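Local atomic coordinates of surface presentation of antigens protein spaS (Salmonella typhimurium, PDB entry 3C01), a protein that takes part in a secretory pathway responsible for the surface presentation of determinants that Salmonella needs to enter mammalian cells. Residues T2-G7 with L49-F54. Sequence-based numbering, arbitrary orientation.
Sequences THITIG and LARSLF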
# COMPACT_ATOMS: atom_id res chain seq x y z
N THR B 2 -13.59 3.65 9.90
CA THR B 2 -13.50 5.03 9.65
C THR B 2 -12.14 5.35 9.12
O THR B 2 -11.99 6.29 8.38
CB THR B 2 -13.88 5.86 10.85
OG1 THR B 2 -12.83 6.74 11.17
CG2 THR B 2 -14.13 5.00 12.02
N HIS B 3 -11.15 4.55 9.45
CA HIS B 3 -9.88 4.63 8.68
C HIS B 3 -9.45 3.31 8.08
O HIS B 3 -9.66 2.26 8.69
CB HIS B 3 -8.72 5.08 9.55
CG HIS B 3 -8.97 6.37 10.22
ND1 HIS B 3 -9.43 6.45 11.52
CD2 HIS B 3 -8.83 7.65 9.79
CE1 HIS B 3 -9.58 7.72 11.85
NE2 HIS B 3 -9.22 8.47 10.81
N ILE B 4 -8.82 3.39 6.91
CA ILE B 4 -8.36 2.21 6.20
C ILE B 4 -6.94 2.40 5.74
O ILE B 4 -6.60 3.43 5.23
CB ILE B 4 -9.18 1.91 4.92
CG1 ILE B 4 -10.67 1.69 5.22
CG2 ILE B 4 -8.57 0.73 4.14
CD1 ILE B 4 -11.49 1.60 3.90
N THR B 5 -6.16 1.33 5.79
CA THR B 5 -4.77 1.40 5.29
C THR B 5 -4.48 0.10 4.56
O THR B 5 -4.55 -0.94 5.18
CB THR B 5 -3.92 1.61 6.51
OG1 THR B 5 -3.33 2.94 6.48
CG2 THR B 5 -3.01 0.49 6.75
N ILE B 6 -4.27 0.15 3.24
CA ILE B 6 -3.98 -1.05 2.43
C ILE B 6 -2.57 -0.93 1.84
O ILE B 6 -2.23 0.08 1.27
CB ILE B 6 -4.94 -1.17 1.23
CG1 ILE B 6 -6.42 -1.23 1.70
CG2 ILE B 6 -4.63 -2.41 0.41
CD1 ILE B 6 -6.82 -2.49 2.44
N GLY B 7 -1.73 -1.96 2.01
CA GLY B 7 -0.35 -1.89 1.56
C GLY B 7 -0.22 -2.68 0.28
O GLY B 7 -0.86 -3.73 0.15
N LEU B 49 -10.12 4.33 -3.95
CA LEU B 49 -9.28 3.13 -4.09
C LEU B 49 -9.11 2.37 -2.76
O LEU B 49 -9.25 1.16 -2.72
CB LEU B 49 -7.93 3.49 -4.73
CG LEU B 49 -7.05 2.29 -5.05
CD1 LEU B 49 -7.76 1.33 -5.98
CD2 LEU B 49 -5.72 2.76 -5.64
N ALA B 50 -8.84 3.10 -1.68
CA ALA B 50 -8.73 2.47 -0.35
C ALA B 50 -9.99 1.70 -0.05
O ALA B 50 -9.96 0.56 0.41
CB ALA B 50 -8.51 3.52 0.75
N ARG B 51 -11.11 2.35 -0.31
CA ARG B 51 -12.40 1.80 0.04
C ARG B 51 -12.71 0.53 -0.75
O ARG B 51 -13.25 -0.43 -0.22
CB ARG B 51 -13.47 2.84 -0.18
CG ARG B 51 -14.48 2.89 0.92
CD ARG B 51 -14.87 4.31 1.33
NE ARG B 51 -14.54 4.60 2.74
CZ ARG B 51 -15.03 3.94 3.81
NH1 ARG B 51 -15.85 2.88 3.68
NH2 ARG B 51 -14.67 4.33 5.03
N SER B 52 -12.36 0.51 -2.02
CA SER B 52 -12.75 -0.61 -2.80
C SER B 52 -11.78 -1.79 -2.64
O SER B 52 -12.24 -2.94 -2.63
CB SER B 52 -13.02 -0.19 -4.26
OG SER B 52 -11.87 0.27 -4.91
N LEU B 53 -10.47 -1.54 -2.52
CA LEU B 53 -9.56 -2.62 -2.16
C LEU B 53 -9.95 -3.24 -0.84
O LEU B 53 -9.95 -4.48 -0.71
CB LEU B 53 -8.15 -2.15 -2.05
CG LEU B 53 -7.46 -1.73 -3.35
CD1 LEU B 53 -6.13 -0.97 -3.03
CD2 LEU B 53 -7.25 -2.94 -4.32
N PHE B 54 -10.34 -2.41 0.13
CA PHE B 54 -10.82 -2.92 1.42
C PHE B 54 -11.99 -3.88 1.24
O PHE B 54 -12.05 -4.92 1.86
CB PHE B 54 -11.25 -1.79 2.35
CG PHE B 54 -11.72 -2.28 3.67
CD1 PHE B 54 -10.83 -2.84 4.58
CD2 PHE B 54 -13.06 -2.23 4.01
CE1 PHE B 54 -11.28 -3.35 5.81
CE2 PHE B 54 -13.51 -2.73 5.24
CZ PHE B 54 -12.60 -3.29 6.14
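Ile4 pushes its CD1 methyl into the groove between Arg51 and Phe54 on helix 47-56. The methyl sits 3.7 Å from Phe54 CB and meets the ring obliquely near its root, with Phe54 CG at 3.9 Å. It also lies over the centre of one face of the Arg51 guanidinium, 4.2 Å from CZ, while NH2 of that group hydrogen-bonds to the carbonyl of Pro1. Ile4 CG2 lies 4.0 Å from Ala50 O and also reaches Phe54 CB and Ala50 CB. Two residues further along the strand, on the same face, Ile6 continues the row: its CG2 meets Leu53 CD1 at 4.0 Å, and its CD1 rests 4.2 Å from Phe54 CA. The axes of residues 4-7 and 49-54 come within 8.3 Å and cross at 75°. In this C-terminal fragment of SpaS, the contact packs one face of strand 4-9, paired antiparallel with 19-25, on helix 47-56, while Thr5 points the other way, onto helix 26-39. Tyr23 of strand 19-25 lays its ring nearly parallel to that of Phe54. A strand of another protein chain pairs antiparallel with residues 5-7, carrying the sheet across the interface. The grip is therefore van der Waals packing, mostly apolar, with Arg51 at the exposed margin.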